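PDB 3MGJ: uncharacterized protein MJ1480 from Methanocaldococcus jannaschii, which probably converts ornithine to proline with release of ammonia, using NAD(+), and is represented here by its N-terminal domain. Local coordinates for residues A[1-12]-A[47-58]. Residues are numbered along the deposited sequence; the frame is centred on the assembly and turned at random.
Sequences MFMREIELRGHI and SYAKILVIGRDE
F2 and E58 meet where strand 2-10 begins and strand 47-55 gives way to a helix. The E58 side chain is laid flat over one face of the phenyl ring, its CG 3.7 Å from the ring centroid in a CH-pi contact, and its carboxylate plane is tilted only 13° from the ring. With CG anti to the backbone N (chi1 -160°), the F2 ring swings alongside E58. The far end of E58 also has a long salt bridge, OE2 to R4 NH2 at 3.9 Å, at the edge of the guanidinium; the stronger partner of R4 is D62, bound through NH1. A serine in place of F2 would probably lose this stack and leave the E58 methylenes and V61 without their aromatic neighbour.

Between the strands, paired backbone bonds set the register. The pair I6 and I51 is joined in both directions, and I6 N points almost straight at I51 O, at 2.8 Å with an N-H...O angle of 176°. The same pattern recurs from F2 with G55 to G10 with S47, though R4 N to V53 O is weak.

Side chains alternate between two faces. On one, I6 and V53 pack with L65 of helix 58-74, and I6 CG1 lies 4.1 Å from I51 CB. On the other, K50 runs beside E7, their charges forming a long salt bridge (NZ to OE1, 4.0 Å), while K50 NZ has its principal partner in E36. D57, at the N-cap of helix 58-74, accepts a hydrogen bond from H60 N through OD1.

Flanked by strands 31-38 and 78-83, this is the central antiparallel pair of a ferredoxin-like beta-alpha-beta-beta-alpha-beta fold, strand order 4-1-3-2, whose face bearing I6, L8, I51 and V53 packs under helices 17-27 and 58-74 in this LOR/SDH-family N-terminal domain.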
loop_
_atom_site.group_PDB
_atom_site.type_symbol
_atom_site.label_atom_id
_atom_site.label_comp_id
_atom_site.label_asym_id
_atom_site.label_seq_id
_atom_site.Cartn_x
_atom_site.Cartn_y
_atom_site.Cartn_z
HETATM N N MSE A 1 -20.268 -10.656 15.539
HETATM C CA MSE A 1 -19.270 -9.957 14.735
HETATM C C MSE A 1 -18.492 -10.927 13.862
HETATM O O MSE A 1 -17.864 -11.854 14.356
HETATM C CB MSE A 1 -18.306 -9.187 15.625
HETATM C CG MSE A 1 -17.612 -8.054 14.901
HETATM SE SE MSE A 1 -15.937 -7.428 15.746
HETATM C CE MSE A 1 -14.640 -8.569 14.817
ATOM N N PHE A 2 -18.524 -10.715 12.557
ATOM C CA PHE A 2 -17.830 -11.618 11.662
ATOM C C PHE A 2 -16.604 -10.984 10.969
ATOM O O PHE A 2 -16.525 -9.767 10.817
ATOM C CB PHE A 2 -18.817 -12.205 10.655
ATOM C CG PHE A 2 -18.338 -13.460 10.022
ATOM C CD1 PHE A 2 -18.277 -14.637 10.754
ATOM C CD2 PHE A 2 -17.918 -13.469 8.702
ATOM C CE1 PHE A 2 -17.813 -15.811 10.167
ATOM C CE2 PHE A 2 -17.449 -14.635 8.112
ATOM C CZ PHE A 2 -17.395 -15.806 8.842
HETATM N N MSE A 3 -15.645 -11.824 10.577
HETATM C CA MSE A 3 -14.479 -11.388 9.814
HETATM C C MSE A 3 -14.130 -12.333 8.696
HETATM O O MSE A 3 -14.076 -13.530 8.904
HETATM C CB MSE A 3 -13.244 -11.349 10.696
HETATM C CG MSE A 3 -13.383 -10.579 11.983
HETATM SE SE MSE A 3 -11.828 -10.976 13.084
HETATM C CE MSE A 3 -12.773 -11.492 14.726
ATOM N N ARG A 4 -13.853 -11.793 7.522
ATOM C CA ARG A 4 -13.171 -12.556 6.500
ATOM C C ARG A 4 -12.030 -11.729 5.952
ATOM O O ARG A 4 -12.050 -10.521 6.032
ATOM C CB ARG A 4 -14.111 -12.987 5.371
ATOM C CG ARG A 4 -13.502 -14.059 4.441
ATOM C CD ARG A 4 -14.516 -14.652 3.448
ATOM N NE ARG A 4 -15.279 -15.797 3.972
ATOM C CZ ARG A 4 -16.562 -15.760 4.337
ATOM N NH1 ARG A 4 -17.251 -14.630 4.253
ATOM N NH2 ARG A 4 -17.160 -16.858 4.785
ATOM N N GLU A 5 -11.031 -12.395 5.397
ATOM C CA GLU A 5 -9.854 -11.725 4.881
ATOM C C GLU A 5 -9.892 -11.745 3.366
ATOM O O GLU A 5 -10.203 -12.767 2.767
ATOM C CB GLU A 5 -8.620 -12.453 5.383
ATOM C CG GLU A 5 -7.358 -11.640 5.351
ATOM C CD GLU A 5 -6.133 -12.458 5.755
ATOM O OE1 GLU A 5 -6.318 -13.607 6.233
ATOM O OE2 GLU A 5 -4.990 -11.953 5.596
ATOM N N ILE A 6 -9.605 -10.615 2.734
ATOM C CA ILE A 6 -9.558 -10.575 1.276
ATOM C C ILE A 6 -8.194 -10.135 0.810
ATOM O O ILE A 6 -7.391 -9.681 1.599
ATOM C CB ILE A 6 -10.627 -9.635 0.661
ATOM C CG1 ILE A 6 -10.270 -8.177 0.916
ATOM C CG2 ILE A 6 -11.979 -9.959 1.221
ATOM C CD1 ILE A 6 -10.827 -7.245 -0.085
ATOM N N GLU A 7 -7.932 -10.260 -0.478
ATOM C CA GLU A 7 -6.668 -9.803 -1.021
ATOM C C GLU A 7 -6.877 -9.101 -2.340
ATOM O O GLU A 7 -7.586 -9.593 -3.189
ATOM C CB GLU A 7 -5.745 -10.985 -1.188
ATOM C CG GLU A 7 -4.449 -10.699 -1.838
ATOM C CD GLU A 7 -3.578 -11.926 -1.781
ATOM O OE1 GLU A 7 -3.110 -12.237 -0.670
ATOM O OE2 GLU A 7 -3.397 -12.610 -2.819
ATOM N N LEU A 8 -6.310 -7.913 -2.486
ATOM C CA LEU A 8 -6.298 -7.258 -3.785
ATOM C C LEU A 8 -4.988 -7.592 -4.425
ATOM O O LEU A 8 -4.000 -7.790 -3.743
ATOM C CB LEU A 8 -6.427 -5.742 -3.672
ATOM C CG LEU A 8 -7.783 -5.164 -3.292
ATOM C CD1 LEU A 8 -8.861 -6.063 -3.827
ATOM C CD2 LEU A 8 -7.899 -5.058 -1.806
ATOM N N ARG A 9 -4.974 -7.650 -5.742
ATOM C CA ARG A 9 -3.762 -8.004 -6.458
ATOM C C ARG A 9 -3.673 -7.163 -7.723
ATOM O O ARG A 9 -4.676 -6.899 -8.385
ATOM C CB ARG A 9 -3.799 -9.487 -6.785
ATOM C CG ARG A 9 -2.520 -10.084 -7.264
ATOM C CD ARG A 9 -2.790 -11.471 -7.829
ATOM N NE ARG A 9 -1.573 -12.152 -8.278
ATOM C CZ ARG A 9 -1.009 -12.009 -9.479
ATOM N NH1 ARG A 9 -1.526 -11.185 -10.391
ATOM N NH2 ARG A 9 0.092 -12.696 -9.765
ATOM N N GLY A 10 -2.466 -6.705 -8.036
ATOM C CA GLY A 10 -2.240 -5.939 -9.245
ATOM C C GLY A 10 -1.595 -4.588 -9.027
ATOM O O GLY A 10 -0.505 -4.481 -8.470
ATOM N N HIS A 11 -2.279 -3.550 -9.497
ATOM C CA HIS A 11 -1.782 -2.191 -9.412
ATOM C C HIS A 11 -2.437 -1.381 -8.332
ATOM O O HIS A 11 -3.132 -0.415 -8.598
ATOM C CB HIS A 11 -1.904 -1.501 -10.755
ATOM C CG HIS A 11 -0.736 -1.767 -11.641
ATOM N ND1 HIS A 11 -0.355 -3.047 -11.994
ATOM C CD2 HIS A 11 0.169 -0.935 -12.207
ATOM C CE1 HIS A 11 0.719 -2.989 -12.759
ATOM N NE2 HIS A 11 1.060 -1.717 -12.904
ATOM N N ILE A 12 -2.179 -1.781 -7.099
ATOM C CA ILE A 12 -2.772 -1.140 -5.943
ATOM C C ILE A 12 -2.472 0.352 -5.883
ATOM O O ILE A 12 -3.359 1.154 -5.608
ATOM C CB ILE A 12 -2.288 -1.808 -4.643
ATOM C CG1 ILE A 12 -2.491 -3.317 -4.739
ATOM C CG2 ILE A 12 -3.035 -1.234 -3.449
ATOM C CD1 ILE A 12 -3.783 -3.687 -5.436
ATOM N N SER A 47 1.544 -5.781 -7.105
ATOM C CA SER A 47 1.626 -5.740 -5.650
ATOM C C SER A 47 0.425 -6.477 -5.089
ATOM O O SER A 47 -0.472 -6.864 -5.822
ATOM C CB SER A 47 1.627 -4.298 -5.148
ATOM O OG SER A 47 2.487 -3.487 -5.933
ATOM N N TYR A 48 0.400 -6.691 -3.789
ATOM C CA TYR A 48 -0.806 -7.239 -3.203
ATOM C C TYR A 48 -1.076 -6.659 -1.829
ATOM O O TYR A 48 -0.166 -6.250 -1.127
ATOM C CB TYR A 48 -0.805 -8.780 -3.207
ATOM C CG TYR A 48 0.108 -9.447 -2.212
ATOM C CD1 TYR A 48 -0.186 -9.438 -0.849
ATOM C CD2 TYR A 48 1.245 -10.127 -2.629
ATOM C CE1 TYR A 48 0.642 -10.060 0.074
ATOM C CE2 TYR A 48 2.087 -10.764 -1.702
ATOM C CZ TYR A 48 1.775 -10.718 -0.357
ATOM O OH TYR A 48 2.590 -11.334 0.563
ATOM N N ALA A 49 -2.344 -6.583 -1.475
ATOM C CA ALA A 49 -2.734 -6.134 -0.161
ATOM C C ALA A 49 -3.679 -7.157 0.456
ATOM O O ALA A 49 -4.578 -7.651 -0.206
ATOM C CB ALA A 49 -3.407 -4.796 -0.274
ATOM N N LYS A 50 -3.456 -7.497 1.716
ATOM C CA LYS A 50 -4.439 -8.260 2.467
ATOM C C LYS A 50 -5.187 -7.337 3.429
ATOM O O LYS A 50 -4.595 -6.606 4.200
ATOM C CB LYS A 50 -3.795 -9.400 3.239
ATOM C CG LYS A 50 -3.168 -10.457 2.405
ATOM C CD LYS A 50 -2.718 -11.583 3.299
ATOM C CE LYS A 50 -2.231 -12.777 2.496
ATOM N NZ LYS A 50 -0.754 -12.881 2.444
ATOM N N ILE A 51 -6.504 -7.383 3.363
ATOM C CA ILE A 51 -7.359 -6.540 4.156
ATOM C C ILE A 51 -8.362 -7.434 4.838
ATOM O O ILE A 51 -8.974 -8.285 4.198
ATOM C CB ILE A 51 -8.144 -5.590 3.258
ATOM C CG1 ILE A 51 -7.184 -4.682 2.501
ATOM C CG2 ILE A 51 -9.161 -4.818 4.059
ATOM C CD1 ILE A 51 -7.766 -4.114 1.253
ATOM N N LEU A 52 -8.505 -7.234 6.143
ATOM C CA LEU A 52 -9.527 -7.871 6.951
ATOM C C LEU A 52 -10.780 -7.007 6.951
ATOM O O LEU A 52 -10.708 -5.805 7.180
ATOM C CB LEU A 52 -9.003 -7.994 8.366
ATOM C CG LEU A 52 -9.709 -8.825 9.420
ATOM C CD1 LEU A 52 -9.441 -10.290 9.178
ATOM C CD2 LEU A 52 -9.159 -8.386 10.764
ATOM N N VAL A 53 -11.924 -7.626 6.677
ATOM C CA VAL A 53 -13.203 -6.932 6.606
ATOM C C VAL A 53 -14.030 -7.371 7.785
ATOM O O VAL A 53 -14.111 -8.546 8.075
ATOM C CB VAL A 53 -13.960 -7.292 5.316
ATOM C CG1 VAL A 53 -15.306 -6.600 5.280
ATOM C CG2 VAL A 53 -13.151 -6.898 4.119
ATOM N N ILE A 54 -14.638 -6.431 8.477
ATOM C CA ILE A 54 -15.353 -6.747 9.697
ATOM C C ILE A 54 -16.771 -6.179 9.658
ATOM O O ILE A 54 -16.982 -4.995 9.410
ATOM C CB ILE A 54 -14.631 -6.152 10.906
ATOM C CG1 ILE A 54 -13.123 -6.374 10.794
ATOM C CG2 ILE A 54 -15.178 -6.734 12.166
ATOM C CD1 ILE A 54 -12.321 -5.630 11.824
ATOM N N GLY A 55 -17.752 -7.030 9.903
ATOM C CA GLY A 55 -19.128 -6.588 9.937
ATOM C C GLY A 55 -19.815 -7.140 11.161
ATOM O O GLY A 55 -19.207 -7.832 11.972
ATOM N N ARG A 56 -21.097 -6.838 11.283
ATOM C CA ARG A 56 -21.866 -7.222 12.452
ATOM C C ARG A 56 -22.164 -8.717 12.484
ATOM O O ARG A 56 -22.386 -9.287 13.555
ATOM C CB ARG A 56 -23.170 -6.453 12.447
ATOM C CG ARG A 56 -23.936 -6.609 11.166
ATOM C CD ARG A 56 -25.277 -5.995 11.332
ATOM N NE ARG A 56 -26.056 -6.075 10.113
ATOM C CZ ARG A 56 -26.114 -5.100 9.219
ATOM N NH1 ARG A 56 -25.431 -3.981 9.421
ATOM N NH2 ARG A 56 -26.847 -5.252 8.124
ATOM N N ASP A 57 -22.183 -9.345 11.311
ATOM C CA ASP A 57 -22.437 -10.770 11.229
ATOM C C ASP A 57 -22.089 -11.315 9.848
ATOM O O ASP A 57 -21.844 -10.561 8.917
ATOM C CB ASP A 57 -23.883 -11.095 11.638
ATOM C CG ASP A 57 -24.925 -10.274 10.877
ATOM O OD1 ASP A 57 -24.695 -9.937 9.691
ATOM O OD2 ASP A 57 -25.994 -9.983 11.466
ATOM N N GLU A 58 -22.042 -12.632 9.711
ATOM C CA GLU A 58 -21.584 -13.200 8.457
ATOM C C GLU A 58 -22.467 -12.834 7.271
ATOM O O GLU A 58 -21.980 -12.479 6.218
ATOM C CB GLU A 58 -21.459 -14.704 8.573
ATOM C CG GLU A 58 -20.817 -15.348 7.372
ATOM C CD GLU A 58 -20.834 -16.843 7.498
ATOM O OE1 GLU A 58 -21.147 -17.293 8.628
ATOM O OE2 GLU A 58 -20.555 -17.551 6.492
#